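PDB 4MZD: nisin leader peptide-processing serine protease NisP from Lactococcus lactis subsp. lactis, which probably acts as a subtilisin-like serine endopeptidase that cuts the leader peptide from the nisin precursor during biosynthesis of the antibiotic. Local coordinates for residues A[379-382]-A[383-387]; A[191-195]-A[196-200]; A[73-76]-A[77-81]. All coordinates share one frame; numbering follows the deposited sequence.

Contact 1: A[379-382]-A[383-387]; sequences KRFL and LMNSP
Phe381 carries CG trans to its own backbone N (chi1 179°), whereas Asn385, one turn further on, swings CG beside its backbone N (chi1 -65°); together these torsions bring the Asn385 amide over one face of the Phe381 ring. ND2 of Asn385 sits 3.2 Å above the Phe381 ring plane, displaced toward the rim, and its nearest ring atom is CE1. The amide is not laid flat on the ring: the two planes are inclined by 50°. From there ND2 of Asn385 gives a hydrogen bond of 2.9 Å to O of Phe381, arriving somewhat out of the carbonyl plane, and a second one goes to O of Asn405. Two carbonyls thus hold the amide nitrogen and fix how the group is turned above the ring.

O of Leu382 is taken from both faces. Ser386 OG donates to Leu382 O at 2.7 Å from one face of the carbonyl plane, and Asn385 N to the same Leu382 O at 3.1 Å from the opposite face, so neither uses an in-plane lone pair. OG of Ser386 also lies 3.8 Å from CD1 of Leu382, whose branched end is sunk among Val359 and Leu363 of helix 356-370 and Leu400 of helix 397-402.

The extended Lys379 chain passes Leu383 obliquely, CE of Lys379 meeting CD1 of Leu383 at 4.1 Å, before its ammonium reaches the carbonyls of Glu283 and Val285. Ordinary helical bonds run behind, Leu383 N to Lys379 O at 3.0 Å and Met384 N to Arg380 O. What results is a helix C-terminus at which the Asn385 amide and Ser386 hydroxyl join the backbone N of Asn385 on carbonyls of the last turn, here closing helix 375-384 against helix 356-370 of the subtilisin-like domain.

Contact 2: A[191-195]-A[196-200]; sequences RRAAD and DGNKV
Asn198 folds back onto the end of helix 183-195 and binds O of Ala193 twice. ND2 of Asn198 donates at 2.9 Å, in the carbonyl plane and on a lone pair of Ala193 O, while Asn198 N meets Ala193 O at 3.2 Å. This is the tight, buried side: OD1 of Asn198 is held by Ser95 and Asn171, and Ala193 rests on Tyr173. The turn is a Schellman motif, with Gly197 at a phi of 88° and Gly197 N bonding Ala194 O at 3.0 Å. Strand 169-174, helix 183-195 and strand 200-210 form a beta-alpha-beta crossover in the parallel part of the sheet, and this turn joins its helix to its second strand.

The other side is looser and partly open to solvent. There Arg192 bends at chi2 and chi3 into a salt bridge, NH2 of Arg192 2.8 Å from OD1 of Asp196, modelled in one of two conformers and so not a firm hold. The planes are 29° apart, and NE of Arg192 adds a weak bond. The Tyr173 hydroxyl, bonded by both OD2 of Asp196 and ND2 of Asn198, joins the two sides. A water bridges Ala194 O and Lys199 NZ, 2.8 Å from each.

Contact 3: A[73-76]-A[77-81]; sequences WDMK and YVTNN
The carbonyl oxygen of Met75 is gripped by two donors of Thr79: OG1 of Thr79 stands 2.8 Å from Met75 O, above the carbonyl plane, and the backbone N of Thr79 comes in nearly head-on to Met75 O at 3.1 Å. A chi1 of 63° puts the threonine hydroxyl between its own N and carbonyl carbon, facing the preceding turn; the same OG1 also accepts from Gly82 N.

Asn81 N reaches Lys76 O at 2.9 Å in an almost straight bond, in the carbonyl plane and on a lone pair. Asn80 and Asn81 both have positive phi, which bends the chain back. Alongside, the extended Lys76 chain runs next to the Asn81 side chain, CG and CD of Lys76 each 3.5 Å from OD1 of Asn81; this exposed asparagine also touches a crystal neighbour, which may help set its position. On the buried flank SD of Met75 meets CG2 of Val78 at 4.4 Å.

OD2 of Asp74 forms a salt bridge with Lys358 of helix 356-370, and Trp73 NE1 bonds Trp336 O. This is a short helix whose last turn has a threonine hydroxyl bonded back to the carbonyl four residues earlier, followed by a left-handed turn with an i+5 bond, set against helix 147-156 and Pro311 of the protease domain, with the Asp74 side chain about 11 Å from that of Ser353, the predicted nucleophile.

In the fold
Contact 3 comes first along the chain, then contact 2, then contact 1, and each is the C-terminal end of a different helix. None touches another: centres of contacts 1 and 2 lie about 23 Å apart, those of contacts 1 and 3 about 18 Å, and those of contacts 2 and 3 about 28 Å. Helix 356-370, which follows closely on the predicted nucleophile Ser353, is common ground. Phe381 and Leu382 of contact 1 pack on it, as does Val200, where segment 196-200 enters strand 200-210, and Asp74 of contact 3 pairs with its Lys358. The central mixed sheet is shared too, through strand 308-311 for contacts 1 and 3. The three helix ends are thus spread around one subtilisin-like core.

Contact 1: A[379-382]-A[383-387]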
loop_
_atom_site.group_PDB
_atom_site.type_symbol
_atom_site.label_atom_id
_atom_site.label_comp_id
_atom_site.label_asym_id
_atom_site.label_seq_id
_atom_site.Cartn_x
_atom_site.Cartn_y
_atom_site.Cartn_z
ATOM N N LYS A 379 -9.913 -8.318 -10.372
ATOM C CA LYS A 379 -9.452 -9.058 -9.197
ATOM C C LYS A 379 -9.423 -10.566 -9.463
ATOM O O LYS A 379 -8.464 -11.248 -9.096
ATOM C CB LYS A 379 -10.285 -8.743 -7.947
ATOM C CG LYS A 379 -9.797 -9.462 -6.689
ATOM C CD LYS A 379 -10.502 -8.988 -5.417
ATOM C CE LYS A 379 -10.096 -9.856 -4.226
ATOM N NZ LYS A 379 -10.735 -9.474 -2.935
ATOM N N ARG A 380 -10.468 -11.083 -10.103
ATOM C CA ARG A 380 -10.509 -12.498 -10.462
ATOM C C ARG A 380 -9.308 -12.862 -11.329
ATOM O O ARG A 380 -8.667 -13.896 -11.132
ATOM C CB ARG A 380 -11.817 -12.847 -11.188
ATOM C CG ARG A 380 -13.056 -12.848 -10.292
ATOM C CD ARG A 380 -14.312 -13.322 -11.025
ATOM N NE ARG A 380 -14.960 -12.250 -11.779
ATOM C CZ ARG A 380 -15.081 -12.230 -13.102
ATOM N NH1 ARG A 380 -15.686 -11.211 -13.699
ATOM N NH2 ARG A 380 -14.601 -13.229 -13.830
ATOM N N PHE A 381 -9.002 -12.002 -12.293
ATOM C CA PHE A 381 -7.894 -12.248 -13.201
ATOM C C PHE A 381 -6.563 -12.300 -12.451
ATOM O O PHE A 381 -5.733 -13.173 -12.696
ATOM C CB PHE A 381 -7.871 -11.184 -14.298
ATOM C CG PHE A 381 -6.744 -11.337 -15.271
ATOM C CD1 PHE A 381 -6.771 -12.320 -16.243
ATOM C CD2 PHE A 381 -5.654 -10.492 -15.217
ATOM C CE1 PHE A 381 -5.729 -12.450 -17.143
ATOM C CE2 PHE A 381 -4.610 -10.619 -16.113
ATOM C CZ PHE A 381 -4.648 -11.597 -17.077
ATOM N N LEU A 382 -6.363 -11.361 -11.530
ATOM C CA LEU A 382 -5.140 -11.322 -10.737
ATOM C C LEU A 382 -4.953 -12.616 -9.960
ATOM O O LEU A 382 -3.891 -13.237 -10.002
ATOM C CB LEU A 382 -5.164 -10.143 -9.759
ATOM C CG LEU A 382 -4.016 -10.096 -8.742
ATOM C CD1 LEU A 382 -2.677 -9.807 -9.415
ATOM C CD2 LEU A 382 -4.314 -9.072 -7.652
ATOM N N LEU A 383 -5.988 -13.019 -9.234
ATOM C CA LEU A 383 -5.857 -14.171 -8.357
ATOM C C LEU A 383 -5.645 -15.476 -9.126
ATOM O O LEU A 383 -4.934 -16.361 -8.654
ATOM C CB LEU A 383 -7.038 -14.258 -7.385
ATOM C CG LEU A 383 -7.143 -13.066 -6.428
ATOM C CD1 LEU A 383 -8.227 -13.280 -5.382
ATOM C CD2 LEU A 383 -5.805 -12.792 -5.761
ATOM N N MET A 384 -6.243 -15.592 -10.305
ATOM C CA MET A 384 -6.088 -16.801 -11.107
ATOM C C MET A 384 -4.700 -16.904 -11.728
ATOM O O MET A 384 -4.248 -17.996 -12.077
ATOM C CB MET A 384 -7.145 -16.853 -12.206
ATOM C CG MET A 384 -8.560 -16.840 -11.678
ATOM S SD MET A 384 -9.779 -17.139 -12.964
ATOM C CE MET A 384 -9.063 -16.276 -14.359
ATOM N N ASN A 385 -4.028 -15.766 -11.867
ATOM C CA ASN A 385 -2.727 -15.719 -12.532
ATOM C C ASN A 385 -1.608 -15.295 -11.588
ATOM O O ASN A 385 -0.644 -14.627 -11.982
ATOM C CB ASN A 385 -2.780 -14.829 -13.772
ATOM C CG ASN A 385 -3.691 -15.395 -14.846
ATOM O OD1 ASN A 385 -3.334 -16.349 -15.539
ATOM N ND2 ASN A 385 -4.875 -14.819 -14.981
ATOM N N SER A 386 -1.758 -15.692 -10.330
ATOM C CA SER A 386 -0.735 -15.495 -9.318
ATOM C C SER A 386 -0.364 -16.856 -8.761
ATOM O O SER A 386 -1.207 -17.542 -8.182
ATOM C CB SER A 386 -1.251 -14.609 -8.186
ATOM O OG SER A 386 -1.537 -13.308 -8.658
ATOM N N PRO A 387 0.901 -17.254 -8.928
ATOM C CA PRO A 387 1.313 -18.591 -8.507
ATOM C C PRO A 387 1.409 -18.698 -6.994
ATOM O O PRO A 387 1.472 -17.698 -6.281
ATOM C CB PRO A 387 2.701 -18.726 -9.129
ATOM C CG PRO A 387 3.221 -17.327 -9.149
ATOM C CD PRO A 387 2.030 -16.472 -9.465
#

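Contact 2: A[191-195]-A[196-200]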
loop_
_atom_site.group_PDB
_atom_site.type_symbol
_atom_site.label_atom_id
_atom_site.label_comp_id
_atom_site.label_asym_id
_atom_site.label_seq_id
_atom_site.Cartn_x
_atom_site.Cartn_y
_atom_site.Cartn_z
ATOM N N ARG A 191 -12.707 8.595 -3.052
ATOM C CA ARG A 191 -13.707 9.158 -3.954
ATOM C C ARG A 191 -13.069 10.073 -4.993
ATOM O O ARG A 191 -13.407 10.014 -6.179
ATOM C CB ARG A 191 -14.764 9.927 -3.165
ATOM C CG ARG A 191 -15.598 9.053 -2.260
ATOM C CD ARG A 191 -16.575 9.893 -1.460
ATOM N NE ARG A 191 -17.310 9.087 -0.496
ATOM C CZ ARG A 191 -18.451 8.462 -0.765
ATOM N NH1 ARG A 191 -18.995 8.557 -1.975
ATOM N NH2 ARG A 191 -19.046 7.741 0.179
ATOM N N ARG A 192 -12.149 10.919 -4.545
ATOM C CA ARG A 192 -11.483 11.869 -5.432
ATOM C C ARG A 192 -10.622 11.158 -6.474
ATOM O O ARG A 192 -10.611 11.533 -7.647
ATOM C CB ARG A 192 -10.630 12.842 -4.616
ATOM C CG ARG A 192 -10.033 13.991 -5.411
ATOM C CD ARG A 192 -11.118 14.932 -5.926
ATOM N NE ARG A 192 -11.452 14.677 -7.322
ATOM C CZ ARG A 192 -12.484 15.230 -7.949
ATOM N NH1 ARG A 192 -13.297 16.048 -7.294
ATOM N NH2 ARG A 192 -12.713 14.956 -9.225
ATOM N N ALA A 193 -9.896 10.133 -6.043
ATOM C CA ALA A 193 -9.067 9.367 -6.963
ATOM C C ALA A 193 -9.924 8.686 -8.027
ATOM O O ALA A 193 -9.536 8.631 -9.189
ATOM C CB ALA A 193 -8.234 8.352 -6.205
ATOM N N ALA A 194 -11.083 8.166 -7.631
ATOM C CA ALA A 194 -11.997 7.540 -8.580
ATOM C C ALA A 194 -12.592 8.579 -9.527
ATOM O O ALA A 194 -12.687 8.351 -10.738
ATOM C CB ALA A 194 -13.092 6.791 -7.846
ATOM N N ASP A 195 -12.981 9.728 -8.982
ATOM C CA ASP A 195 -13.528 10.804 -9.807
ATOM C C ASP A 195 -12.526 11.317 -10.839
ATOM O O ASP A 195 -12.915 11.741 -11.920
ATOM C CB ASP A 195 -14.033 11.952 -8.936
ATOM C CG ASP A 195 -15.363 11.632 -8.272
ATOM O OD1 ASP A 195 -16.100 10.787 -8.814
ATOM O OD2 ASP A 195 -15.664 12.218 -7.210
ATOM N N ASP A 196 -11.241 11.271 -10.498
ATOM C CA ASP A 196 -10.188 11.719 -11.401
ATOM C C ASP A 196 -9.810 10.658 -12.439
ATOM O O ASP A 196 -8.913 10.877 -13.253
ATOM C CB ASP A 196 -8.942 12.136 -10.623
ATOM C CG ASP A 196 -9.126 13.414 -9.822
ATOM O OD1 ASP A 196 -10.114 14.152 -10.045
ATOM O OD2 ASP A 196 -8.247 13.680 -8.972
ATOM N N GLY A 197 -10.469 9.502 -12.394
ATOM C CA GLY A 197 -10.294 8.490 -13.422
ATOM C C GLY A 197 -9.158 7.504 -13.208
ATOM O O GLY A 197 -8.778 6.798 -14.142
ATOM N N ASN A 198 -8.618 7.439 -11.995
ATOM C CA ASN A 198 -7.591 6.453 -11.687
ATOM C C ASN A 198 -8.223 5.084 -11.557
ATOM O O ASN A 198 -8.943 4.825 -10.593
ATOM C CB ASN A 198 -6.904 6.787 -10.367
ATOM C CG ASN A 198 -6.165 8.095 -10.417
ATOM O OD1 ASN A 198 -5.081 8.186 -10.997
ATOM N ND2 ASN A 198 -6.749 9.124 -9.821
ATOM N N LYS A 199 -7.939 4.182 -12.487
ATOM C CA LYS A 199 -8.599 2.885 -12.434
ATOM C C LYS A 199 -8.005 1.942 -11.386
ATOM O O LYS A 199 -8.638 0.942 -11.038
ATOM C CB LYS A 199 -8.654 2.243 -13.815
ATOM C CG LYS A 199 -9.483 3.061 -14.813
ATOM C CD LYS A 199 -10.876 3.431 -14.275
ATOM C CE LYS A 199 -11.592 4.435 -15.187
ATOM N NZ LYS A 199 -12.932 4.864 -14.662
ATOM N N VAL A 200 -6.814 2.266 -10.885
ATOM C CA VAL A 200 -6.208 1.559 -9.765
ATOM C C VAL A 200 -5.862 2.588 -8.696
ATOM O O VAL A 200 -5.307 3.641 -9.001
ATOM C CB VAL A 200 -4.940 0.783 -10.195
ATOM C CG1 VAL A 200 -4.334 0.047 -9.008
ATOM C CG2 VAL A 200 -5.260 -0.179 -11.346
HETATM O O HOH W 1 -12.422 5.852 -12.039
#

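Contact 3: A[73-76]-A[77-81]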
loop_
_atom_site.group_PDB
_atom_site.type_symbol
_atom_site.label_atom_id
_atom_site.label_comp_id
_atom_site.label_asym_id
_atom_site.label_seq_id
_atom_site.Cartn_x
_atom_site.Cartn_y
_atom_site.Cartn_z
ATOM N N TRP A 73 16.540 -6.651 -5.306
ATOM C CA TRP A 73 16.184 -8.070 -5.214
ATOM C C TRP A 73 14.666 -8.250 -5.261
ATOM O O TRP A 73 14.158 -9.243 -5.792
ATOM C CB TRP A 73 16.744 -8.697 -3.917
ATOM C CG TRP A 73 16.223 -8.053 -2.654
ATOM C CD1 TRP A 73 16.800 -7.034 -1.959
ATOM C CD2 TRP A 73 15.016 -8.382 -1.955
ATOM N NE1 TRP A 73 16.028 -6.697 -0.872
ATOM C CE2 TRP A 73 14.931 -7.514 -0.843
ATOM C CE3 TRP A 73 14.003 -9.327 -2.154
ATOM C CZ2 TRP A 73 13.860 -7.548 0.053
ATOM C CZ3 TRP A 73 12.936 -9.360 -1.259
ATOM C CH2 TRP A 73 12.878 -8.473 -0.173
ATOM N N ASP A 74 13.949 -7.298 -4.668
ATOM C CA ASP A 74 12.503 -7.378 -4.524
ATOM C C ASP A 74 11.791 -7.188 -5.867
ATOM O O ASP A 74 10.765 -7.818 -6.140
ATOM C CB ASP A 74 12.036 -6.338 -3.500
ATOM C CG ASP A 74 12.405 -4.917 -3.895
ATOM O OD1 ASP A 74 13.575 -4.679 -4.269
ATOM O OD2 ASP A 74 11.517 -4.036 -3.838
ATOM N N MET A 75 12.348 -6.318 -6.705
ATOM C CA MET A 75 11.820 -6.083 -8.042
ATOM C C MET A 75 12.193 -7.245 -8.962
ATOM O O MET A 75 11.389 -7.682 -9.778
ATOM C CB MET A 75 12.339 -4.746 -8.586
ATOM C CG MET A 75 11.399 -3.987 -9.492
ATOM S SD MET A 75 9.762 -3.669 -8.770
ATOM C CE MET A 75 9.948 -2.339 -7.581
ATOM N N LYS A 76 13.411 -7.759 -8.824
ATOM C CA LYS A 76 13.799 -8.936 -9.596
ATOM C C LYS A 76 12.836 -10.088 -9.314
ATOM O O LYS A 76 12.476 -10.853 -10.212
ATOM C CB LYS A 76 15.228 -9.366 -9.260
ATOM C CG LYS A 76 16.303 -8.388 -9.682
ATOM C CD LYS A 76 17.666 -8.939 -9.303
ATOM C CE LYS A 76 18.783 -7.950 -9.569
ATOM N NZ LYS A 76 20.093 -8.600 -9.288
ATOM N N TYR A 77 12.422 -10.208 -8.059
ATOM C CA TYR A 77 11.562 -11.310 -7.648
ATOM C C TYR A 77 10.232 -11.327 -8.417
ATOM O O TYR A 77 9.777 -12.373 -8.875
ATOM C CB TYR A 77 11.311 -11.238 -6.141
ATOM C CG TYR A 77 10.611 -12.447 -5.578
ATOM C CD1 TYR A 77 11.335 -13.497 -5.033
ATOM C CD2 TYR A 77 9.225 -12.537 -5.583
ATOM C CE1 TYR A 77 10.691 -14.607 -4.511
ATOM C CE2 TYR A 77 8.578 -13.635 -5.069
ATOM C CZ TYR A 77 9.316 -14.669 -4.533
ATOM O OH TYR A 77 8.663 -15.768 -4.023
ATOM N N VAL A 78 9.604 -10.169 -8.564
ATOM C CA VAL A 78 8.280 -10.125 -9.190
ATOM C C VAL A 78 8.287 -9.942 -10.712
ATOM O O VAL A 78 7.256 -10.150 -11.362
ATOM C CB VAL A 78 7.356 -9.058 -8.549
ATOM C CG1 VAL A 78 7.119 -9.374 -7.082
ATOM C CG2 VAL A 78 7.928 -7.656 -8.718
ATOM N N THR A 79 9.444 -9.572 -11.271
ATOM C CA THR A 79 9.577 -9.327 -12.708
ATOM C C THR A 79 10.333 -10.432 -13.454
ATOM O O THR A 79 10.566 -10.304 -14.652
ATOM C CB THR A 79 10.352 -8.014 -12.995
ATOM O OG1 THR A 79 11.690 -8.133 -12.493
ATOM C CG2 THR A 79 9.656 -6.794 -12.396
ATOM N N ASN A 80 10.703 -11.497 -12.747
ATOM C CA ASN A 80 11.599 -12.511 -13.297
ATOM C C ASN A 80 12.891 -11.867 -13.773
ATOM O O ASN A 80 13.271 -11.975 -14.942
ATOM C CB ASN A 80 10.942 -13.293 -14.431
ATOM C CG ASN A 80 9.898 -14.259 -13.935
ATOM O OD1 ASN A 80 9.728 -14.440 -12.727
ATOM N ND2 ASN A 80 9.199 -14.901 -14.862
ATOM N N ASN A 81 13.551 -11.185 -12.845
ATOM C CA ASN A 81 14.803 -10.497 -13.129
ATOM C C ASN A 81 14.735 -9.662 -14.403
ATOM O O ASN A 81 15.598 -9.741 -15.284
ATOM C CB ASN A 81 15.997 -11.458 -13.145
ATOM C CG ASN A 81 17.310 -10.742 -12.896
ATOM O OD1 ASN A 81 17.342 -9.515 -12.777
ATOM N ND2 ASN A 81 18.399 -11.500 -12.801
#